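Local coordinates for protein chitinase (Chromobacterium violaceum, PDB 4TXG) that probably hydrolyses glycosidic bonds of chitin and binds this polysaccharide, as a family GH18 chitinase, at residues Gly434-Leu439 with Ser702-Ile707; Tyr445-Gly450 with Pro762-Ser767; Gln696-Thr701 with Gly732-Val737. All blocks are in the same frame, centred on the assembly; numbering follows the deposited sequence.

Interaction 1: residues Gly434-Leu439 with Ser702-Ile707; sequences GNIGYL and SAPANI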
loop_
_atom_site.group_PDB
_atom_site.type_symbol
_atom_site.label_atom_id
_atom_site.label_comp_id
_atom_site.label_asym_id
_atom_site.label_seq_id
_atom_site.Cartn_x
_atom_site.Cartn_y
_atom_site.Cartn_z
ATOM N N GLY A 434 0.909 6.058 24.507
ATOM C CA GLY A 434 -0.030 7.171 24.543
ATOM C C GLY A 434 -1.429 6.854 24.040
ATOM O O GLY A 434 -2.073 7.695 23.407
ATOM N N ASN A 435 -1.884 5.640 24.329
ATOM C CA ASN A 435 -3.186 5.125 23.894
ATOM C C ASN A 435 -3.459 5.242 22.400
ATOM O O ASN A 435 -4.601 5.443 21.973
ATOM C CB ASN A 435 -4.301 5.799 24.667
ATOM C CG ASN A 435 -4.395 5.279 26.082
ATOM O OD1 ASN A 435 -3.903 5.912 27.008
ATOM N ND2 ASN A 435 -4.991 4.091 26.249
ATOM N N ILE A 436 -2.405 5.084 21.612
ATOM C CA ILE A 436 -2.544 4.987 20.169
ATOM C C ILE A 436 -2.582 3.524 19.749
ATOM O O ILE A 436 -1.622 2.792 19.971
ATOM C CB ILE A 436 -1.394 5.705 19.453
ATOM C CG1 ILE A 436 -1.456 7.207 19.782
ATOM C CG2 ILE A 436 -1.456 5.460 17.936
ATOM C CD1 ILE A 436 -0.471 8.047 19.018
ATOM N N GLY A 437 -3.699 3.098 19.162
ATOM C CA GLY A 437 -3.789 1.765 18.574
ATOM C C GLY A 437 -3.558 1.857 17.073
ATOM O O GLY A 437 -4.085 2.761 16.442
ATOM N N TYR A 438 -2.793 0.931 16.492
ATOM C CA TYR A 438 -2.289 1.161 15.131
ATOM C C TYR A 438 -2.800 0.224 14.036
ATOM O O TYR A 438 -2.459 0.419 12.871
ATOM C CB TYR A 438 -0.755 1.111 15.126
ATOM C CG TYR A 438 -0.192 -0.167 15.690
ATOM C CD1 TYR A 438 -0.017 -1.289 14.886
ATOM C CD2 TYR A 438 0.146 -0.256 17.031
ATOM C CE1 TYR A 438 0.484 -2.467 15.411
ATOM C CE2 TYR A 438 0.654 -1.424 17.559
ATOM C CZ TYR A 438 0.822 -2.520 16.750
ATOM O OH TYR A 438 1.324 -3.681 17.291
ATOM N N LEU A 439 -3.606 -0.782 14.380
ATOM C CA LEU A 439 -4.079 -1.733 13.369
ATOM C C LEU A 439 -5.331 -1.202 12.678
ATOM O O LEU A 439 -6.417 -1.781 12.785
ATOM C CB LEU A 439 -4.363 -3.112 13.992
ATOM C CG LEU A 439 -3.136 -3.958 14.338
ATOM C CD1 LEU A 439 -3.544 -5.315 14.893
ATOM C CD2 LEU A 439 -2.247 -4.126 13.105
ATOM N N SER A 702 1.323 9.201 13.629
ATOM C CA SER A 702 1.421 7.755 13.804
ATOM C C SER A 702 2.218 7.423 15.069
ATOM O O SER A 702 1.974 6.396 15.709
ATOM C CB SER A 702 2.067 7.100 12.563
ATOM O OG SER A 702 3.331 7.698 12.264
ATOM N N ALA A 703 3.152 8.303 15.443
ATOM C CA ALA A 703 3.886 8.140 16.699
ATOM C C ALA A 703 3.283 9.049 17.741
ATOM O O ALA A 703 2.889 10.178 17.429
ATOM C CB ALA A 703 5.373 8.457 16.520
ATOM N N PRO A 704 3.201 8.567 18.985
ATOM C CA PRO A 704 2.702 9.385 20.094
ATOM C C PRO A 704 3.523 10.656 20.248
ATOM O O PRO A 704 4.700 10.678 19.899
ATOM C CB PRO A 704 2.872 8.477 21.316
ATOM C CG PRO A 704 2.956 7.101 20.777
ATOM C CD PRO A 704 3.547 7.198 19.408
ATOM N N ALA A 705 2.912 11.705 20.780
ATOM C CA ALA A 705 3.573 13.006 20.815
ATOM C C ALA A 705 4.521 13.134 22.006
ATOM O O ALA A 705 4.588 14.183 22.647
ATOM C CB ALA A 705 2.527 14.122 20.844
ATOM N N ASN A 706 5.259 12.068 22.298
ATOM C CA ASN A 706 6.222 12.092 23.391
ATOM C C ASN A 706 7.653 11.850 22.906
ATOM O O ASN A 706 8.530 11.455 23.686
ATOM C CB ASN A 706 5.843 11.063 24.455
ATOM C CG ASN A 706 5.718 9.653 23.894
ATOM O OD1 ASN A 706 6.036 9.401 22.737
ATOM N ND2 ASN A 706 5.253 8.733 24.726
ATOM N N ILE A 707 7.883 12.106 21.626
ATOM C CA ILE A 707 9.208 11.962 21.039
ATOM C C ILE A 707 10.225 12.812 21.807
ATOM O O ILE A 707 9.928 13.925 22.236
ATOM C CB ILE A 707 9.184 12.346 19.546
ATOM C CG1 ILE A 707 10.574 12.238 18.917
ATOM C CG2 ILE A 707 8.618 13.742 19.368
ATOM C CD1 ILE A 707 10.531 12.169 17.390
#
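The five-membered ring of Pro-704 offers one face to Ile-436, whose CD1 sits over it almost centrally, 3.6 Å from Pro-704 CA and 4.0 Å from Pro-704 CG. Past the CB-CG edge of the same ring lies the backbone of Gly-434, with its N 4.4 Å from Pro-704 CG. CG1 of Ile-436 lies anti to the carbonyl carbon, and the fully extended second torsion (-174°) carries CD1 straight to the proline. The other branch, CG2, comes instead to the main chain, 4.2 Å from Ser-702 O, an oxygen that accepts a hydrogen bond from Trp-443 NE1. Here loop meets loop across the boundary between the barrel and the Chitinase C region: 434-439 precedes helix 441-448 of the GH18 (beta/alpha)8 barrel, whereas 702-707 connects strands of two different sheets in the Chitinase C region. No hydrogen bond joins the two segments directly, and the contact between them is apolar. Polar ties lie beside it. Asn-706 ND2 is bonded to Gln-432 O, just before Gly-434, and Ser-702 OG to Pro-762 O. Ile-436 also touches Leu-761 and Trp-443.

Interaction 2: residues Tyr445-Gly450 with Pro762-Ser767; sequences YHYYRG and PISGPS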
loop_
_atom_site.group_PDB
_atom_site.type_symbol
_atom_site.label_atom_id
_atom_site.label_comp_id
_atom_site.label_asym_id
_atom_site.label_seq_id
_atom_site.Cartn_x
_atom_site.Cartn_y
_atom_site.Cartn_z
ATOM N N TYR A 445 -2.588 5.639 7.132
ATOM C CA TYR A 445 -2.588 6.873 6.354
ATOM C C TYR A 445 -1.676 7.910 7.014
ATOM O O TYR A 445 -0.834 8.548 6.365
ATOM C CB TYR A 445 -4.009 7.429 6.219
ATOM C CG TYR A 445 -4.041 8.890 5.832
ATOM C CD1 TYR A 445 -3.747 9.295 4.529
ATOM C CD2 TYR A 445 -4.352 9.865 6.772
ATOM C CE1 TYR A 445 -3.765 10.635 4.178
ATOM C CE2 TYR A 445 -4.378 11.207 6.420
ATOM C CZ TYR A 445 -4.079 11.582 5.133
ATOM O OH TYR A 445 -4.094 12.924 4.796
ATOM N N HIS A 446 -1.844 8.077 8.315
ATOM C CA HIS A 446 -1.081 9.096 9.019
ATOM C C HIS A 446 0.402 8.756 9.079
ATOM O O HIS A 446 1.246 9.663 9.071
ATOM C CB HIS A 446 -1.670 9.314 10.410
ATOM C CG HIS A 446 -2.874 10.203 10.380
ATOM N ND1 HIS A 446 -2.791 11.526 10.013
ATOM C CD2 HIS A 446 -4.185 9.942 10.593
ATOM C CE1 HIS A 446 -4.004 12.061 10.037
ATOM N NE2 HIS A 446 -4.863 11.126 10.392
ATOM N N TYR A 447 0.727 7.467 9.095
ATOM C CA TYR A 447 2.126 7.067 8.971
ATOM C C TYR A 447 2.714 7.606 7.656
ATOM O O TYR A 447 3.782 8.228 7.644
ATOM C CB TYR A 447 2.280 5.525 9.035
ATOM C CG TYR A 447 3.666 5.069 8.614
ATOM C CD1 TYR A 447 3.969 4.851 7.272
ATOM C CD2 TYR A 447 4.687 4.898 9.552
ATOM C CE1 TYR A 447 5.236 4.474 6.877
ATOM C CE2 TYR A 447 5.959 4.513 9.154
ATOM C CZ TYR A 447 6.222 4.305 7.810
ATOM O OH TYR A 447 7.494 3.909 7.387
ATOM N N TYR A 448 2.023 7.361 6.550
ATOM C CA TYR A 448 2.591 7.706 5.243
ATOM C C TYR A 448 2.664 9.217 5.008
ATOM O O TYR A 448 3.478 9.677 4.208
ATOM C CB TYR A 448 1.813 6.992 4.119
ATOM C CG TYR A 448 2.259 5.539 4.072
ATOM C CD1 TYR A 448 3.477 5.195 3.508
ATOM C CD2 TYR A 448 1.497 4.529 4.652
ATOM C CE1 TYR A 448 3.931 3.884 3.504
ATOM C CE2 TYR A 448 1.943 3.203 4.651
ATOM C CZ TYR A 448 3.158 2.892 4.069
ATOM O OH TYR A 448 3.633 1.586 4.056
ATOM N N ARG A 449 1.858 9.997 5.726
ATOM C CA ARG A 449 1.947 11.452 5.599
ATOM C C ARG A 449 3.249 12.015 6.161
ATOM O O ARG A 449 3.572 13.182 5.935
ATOM C CB ARG A 449 0.762 12.127 6.289
ATOM C CG ARG A 449 -0.543 11.944 5.537
ATOM C CD ARG A 449 -0.530 12.757 4.230
ATOM N NE ARG A 449 -0.727 14.168 4.545
ATOM C CZ ARG A 449 0.251 15.044 4.658
ATOM N NH1 ARG A 449 1.504 14.669 4.439
ATOM N NH2 ARG A 449 -0.020 16.297 4.976
ATOM N N GLY A 450 3.982 11.203 6.914
ATOM C CA GLY A 450 5.272 11.638 7.407
ATOM C C GLY A 450 6.199 11.991 6.260
ATOM O O GLY A 450 6.991 12.930 6.362
ATOM N N PRO A 762 6.190 3.523 14.481
ATOM C CA PRO A 762 6.906 3.926 13.266
ATOM C C PRO A 762 6.449 5.253 12.664
ATOM O O PRO A 762 5.278 5.638 12.783
ATOM C CB PRO A 762 6.617 2.771 12.302
ATOM C CG PRO A 762 6.483 1.571 13.223
ATOM C CD PRO A 762 5.705 2.132 14.397
ATOM N N ILE A 763 7.401 5.941 12.028
ATOM C CA ILE A 763 7.134 7.146 11.250
ATOM C C ILE A 763 7.853 7.068 9.911
ATOM O O ILE A 763 8.836 6.330 9.760
ATOM C CB ILE A 763 7.609 8.438 11.977
ATOM C CG1 ILE A 763 9.137 8.463 12.044
ATOM C CG2 ILE A 763 6.976 8.554 13.379
ATOM C CD1 ILE A 763 9.719 9.724 12.671
ATOM N N SER A 764 7.344 7.811 8.932
ATOM C CA SER A 764 8.093 8.096 7.715
ATOM C C SER A 764 8.505 9.565 7.773
ATOM O O SER A 764 8.103 10.299 8.689
ATOM C CB SER A 764 7.277 7.796 6.450
ATOM O OG SER A 764 6.123 8.618 6.356
ATOM N N GLY A 765 9.308 9.994 6.815
ATOM C CA GLY A 765 9.853 11.337 6.856
ATOM C C GLY A 765 11.023 11.411 7.824
ATOM O O GLY A 765 11.941 10.597 7.742
ATOM N N PRO A 766 11.022 12.395 8.735
ATOM C CA PRO A 766 10.082 13.513 8.896
ATOM C C PRO A 766 10.078 14.462 7.691
ATOM O O PRO A 766 10.723 14.187 6.672
ATOM C CB PRO A 766 10.601 14.236 10.150
ATOM C CG PRO A 766 11.410 13.209 10.889
ATOM C CD PRO A 766 12.034 12.367 9.810
ATOM N N SER A 767 9.347 15.565 7.803
ATOM C CA SER A 767 9.266 16.520 6.700
ATOM C C SER A 767 8.980 17.916 7.224
ATOM O O SER A 767 8.741 18.100 8.416
ATOM C CB SER A 767 8.181 16.105 5.700
ATOM O OG SER A 767 6.910 16.110 6.333
HETATM O O HOH W 1 4.914 15.087 4.514
HETATM O O HOH W 2 6.505 14.452 8.445
#
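The Tyr-447 ring lies against the backbone of Pro-762 to Ser-764, in the last turn of helix 441-448 in the GH18 barrel, where a loop of the Chitinase C region runs past. With CG anti to the backbone N, chi1 168° points the ring across the loop. At its edge, near its plane, CD2 approaches Pro-762 O at 3.4 Å, while CE2 touches Pro-762 CB at 3.7 Å. The closest approach is oblique, neither face nor edge: Tyr-447 CE2 to Ile-763 C, 3.3 Å. Over one face comes Ser-764, whose CB makes an off-centre CH-pi contact 4.3 Å from the centroid of the Tyr-447 ring. CD1 of Tyr-447 in turn stands over the centre of the Tyr-448 ring, which is held at its far end by a bond from OH to Pro-371 O.

The serine that meets the ring also bonds the helix backbone. Ser-764 OG donates to Tyr-447 O at 2.7 Å, tilted 22° from the carbonyl plane, and Gly-450 N donates to that oxygen too, so two bonds hold it. Backbone then closes on backbone: Gly-765 CA gives a CA-H...O contact to Gly-450 O, just before the cis peptide bond that leads into Pro-766. Two waters bridge to Ser-767 OG. One joins it to Arg-449 O; the other donates to Gly-450 O at 2.6 Å.

Interaction 3: residues Gln696-Thr701 with Gly732-Val737; sequences QFDVPT and GDFNRV. With CS (cesium ion), chain G.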
loop_
_atom_site.group_PDB
_atom_site.type_symbol
_atom_site.label_atom_id
_atom_site.label_comp_id
_atom_site.label_asym_id
_atom_site.label_seq_id
_atom_site.Cartn_x
_atom_site.Cartn_y
_atom_site.Cartn_z
ATOM N N GLN A 696 13.106 22.861 13.524
ATOM C CA GLN A 696 11.786 22.263 13.708
ATOM C C GLN A 696 11.448 21.360 12.531
ATOM O O GLN A 696 11.958 21.549 11.430
ATOM C CB GLN A 696 10.700 23.330 13.852
ATOM C CG GLN A 696 10.786 24.156 15.120
ATOM C CD GLN A 696 9.563 25.036 15.317
ATOM O OE1 GLN A 696 8.610 24.990 14.533
ATOM N NE2 GLN A 696 9.577 25.836 16.377
ATOM N N PHE A 697 10.591 20.375 12.769
ATOM C CA PHE A 697 10.099 19.541 11.681
ATOM C C PHE A 697 8.823 18.834 12.120
ATOM O O PHE A 697 8.539 18.731 13.316
ATOM C CB PHE A 697 11.153 18.525 11.221
ATOM C CG PHE A 697 11.843 17.787 12.343
ATOM C CD1 PHE A 697 11.316 16.602 12.846
ATOM C CD2 PHE A 697 13.031 18.264 12.874
ATOM C CE1 PHE A 697 11.954 15.913 13.871
ATOM C CE2 PHE A 697 13.672 17.581 13.899
ATOM C CZ PHE A 697 13.131 16.406 14.400
ATOM N N ASP A 698 8.056 18.374 11.139
ATOM C CA ASP A 698 6.810 17.652 11.396
ATOM C C ASP A 698 7.054 16.154 11.518
ATOM O O ASP A 698 7.655 15.537 10.639
ATOM C CB ASP A 698 5.792 17.907 10.277
ATOM C CG ASP A 698 5.189 19.293 10.332
ATOM O OD1 ASP A 698 5.152 19.903 11.423
ATOM O OD2 ASP A 698 4.734 19.763 9.268
ATOM N N VAL A 699 6.586 15.578 12.618
ATOM C CA VAL A 699 6.571 14.135 12.805
ATOM C C VAL A 699 5.124 13.668 12.662
ATOM O O VAL A 699 4.233 14.258 13.275
ATOM C CB VAL A 699 7.146 13.760 14.188
ATOM C CG1 VAL A 699 7.109 12.252 14.420
ATOM C CG2 VAL A 699 8.577 14.291 14.298
ATOM N N PRO A 700 4.875 12.638 11.837
ATOM C CA PRO A 700 3.470 12.233 11.683
ATOM C C PRO A 700 2.893 11.716 12.999
ATOM O O PRO A 700 3.629 11.206 13.846
ATOM C CB PRO A 700 3.531 11.122 10.631
ATOM C CG PRO A 700 4.931 10.552 10.769
ATOM C CD PRO A 700 5.802 11.751 11.112
ATOM N N THR A 701 1.584 11.866 13.160
ATOM C CA THR A 701 0.905 11.480 14.391
ATOM C C THR A 701 0.741 9.966 14.546
ATOM O O THR A 701 0.073 9.505 15.467
ATOM C CB THR A 701 -0.488 12.122 14.460
ATOM O OG1 THR A 701 -1.168 11.888 13.217
ATOM C CG2 THR A 701 -0.374 13.638 14.709
ATOM N N GLY A 732 -5.079 14.998 14.093
ATOM C CA GLY A 732 -4.303 15.887 13.247
ATOM C C GLY A 732 -3.260 15.100 12.477
ATOM O O GLY A 732 -3.080 13.908 12.719
ATOM N N ASP A 733 -2.577 15.770 11.551
ATOM C CA ASP A 733 -1.539 15.152 10.725
ATOM C C ASP A 733 -0.166 15.094 11.407
ATOM O O ASP A 733 0.544 14.087 11.299
ATOM C CB ASP A 733 -1.377 15.915 9.404
ATOM C CG ASP A 733 -2.570 15.766 8.475
ATOM O OD1 ASP A 733 -3.405 14.863 8.687
ATOM O OD2 ASP A 733 -2.656 16.550 7.501
ATOM N N PHE A 734 0.226 16.179 12.070
ATOM C CA PHE A 734 1.597 16.267 12.559
ATOM C C PHE A 734 1.728 16.764 13.973
ATOM O O PHE A 734 0.964 17.613 14.432
ATOM C CB PHE A 734 2.426 17.185 11.658
ATOM C CG PHE A 734 2.446 16.757 10.224
ATOM C CD1 PHE A 734 3.080 15.581 9.856
ATOM C CD2 PHE A 734 1.823 17.522 9.250
ATOM C CE1 PHE A 734 3.111 15.183 8.528
ATOM C CE2 PHE A 734 1.832 17.120 7.916
ATOM C CZ PHE A 734 2.476 15.956 7.553
ATOM N N ASN A 735 2.740 16.230 14.641
ATOM C CA ASN A 735 3.253 16.825 15.858
ATOM C C ASN A 735 4.538 17.558 15.499
ATOM O O ASN A 735 5.518 16.925 15.101
ATOM C CB ASN A 735 3.518 15.752 16.914
ATOM C CG ASN A 735 2.262 15.023 17.321
ATOM O OD1 ASN A 735 1.239 15.646 17.592
ATOM N ND2 ASN A 735 2.328 13.694 17.357
ATOM N N ARG A 736 4.546 18.880 15.611
ATOM C CA ARG A 736 5.757 19.603 15.243
ATOM C C ARG A 736 6.749 19.577 16.393
ATOM O O ARG A 736 6.405 19.859 17.536
ATOM C CB ARG A 736 5.453 21.040 14.829
ATOM C CG ARG A 736 6.661 21.704 14.162
ATOM C CD ARG A 736 6.277 22.863 13.252
ATOM N NE ARG A 736 7.457 23.349 12.534
ATOM C CZ ARG A 736 7.909 22.822 11.400
ATOM N NH1 ARG A 736 7.286 21.787 10.833
ATOM N NH2 ARG A 736 8.994 23.331 10.831
ATOM N N VAL A 737 7.987 19.230 16.063
ATOM C CA VAL A 737 9.054 19.021 17.036
ATOM C C VAL A 737 10.064 20.157 16.938
ATOM O O VAL A 737 10.274 20.695 15.856
ATOM C CB VAL A 737 9.736 17.661 16.780
ATOM C CG1 VAL A 737 11.092 17.565 17.460
ATOM C CG2 VAL A 737 8.810 16.538 17.214
HETATM CS CS CS G . 0.531 20.632 14.462
HETATM O O HOH W 3 8.694 26.554 11.903
HETATM O O HOH W 4 2.725 21.192 12.141
HETATM O O HOH W 5 4.410 12.200 16.410
HETATM O O HOH W 6 0.321 11.370 17.786
#
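Arg-736 places CG anti to its main-chain nitrogen (chi1 -168°) and stays extended to NE, a shape that lays its guanidinium over the Phe-697 backbone, between the Gln-696 and Asp-698 side chains. NE donates at 2.8 Å to Gln-696 OE1, in the amide plane and on a lone pair. NH1 forms a salt bridge with Asp-698 OD1 at 2.9 Å, although as a hydrogen bond it is weak; the carboxylate and guanidinium planes stand 81° apart. Asp-698 OD2 is bonded to His-768 ND1 of the neighbouring strand, while Arg-736 NH2 bonds His-768 O and Thr-770 OG1. Asp-698 CB also rests over the face of Phe-734, 3.9 Å from the ring centroid, with the carboxylate only 8° from parallel to that ring. A cesium ion takes Phe-734 O at 3.0 Å, together with Ser-719 OG and a water that donates to Asp-698 OD1.

On the face carrying Phe-697, Val-699 and Val-737, apolar side chains meet: Val-737 CG2 touches Val-699 CG2 at 3.7 Å, and Val-737 CG1 lies beside Phe-697 CZ. Asn-735 shares that face, and its ND2 donates to a water that donates to Pro-700 O. Thr-701 OG1 donates to Gly-732 O at 2.8 Å. Between the strands run paired backbone bonds linking Phe-697 with Val-737 and Val-699 with Asn-735, around the non-hydrogen-bonded pair Asp-698 and Arg-736: the ladder of antiparallel strands in a mixed sheet of the Chitinase C region.

From the N terminus, the chain first lays down 434-439 and 445-450, on successive parts of the GH18 barrel. Long afterwards come segment 696-701, mostly strand, and, directly following it, 702-707, which closes the 262-residue loop of interaction 1. Segment 732-737 then returns to the strand, closing interaction 3 over only 30 residues, and 762-767 last completes interaction 2. Interaction 3 is nested within the loop of interaction 2, while interaction 1 crosses both. Interactions 1 and 2 fasten barrel to Chitinase C region; interaction 3 pairs two strands of the sheet within the Chitinase C region. They touch directly: Ala-703 CB packs on Ile-763 CG2, Ala-705 on Asn-735, and Ser-767 O pairs with Asp-698 N.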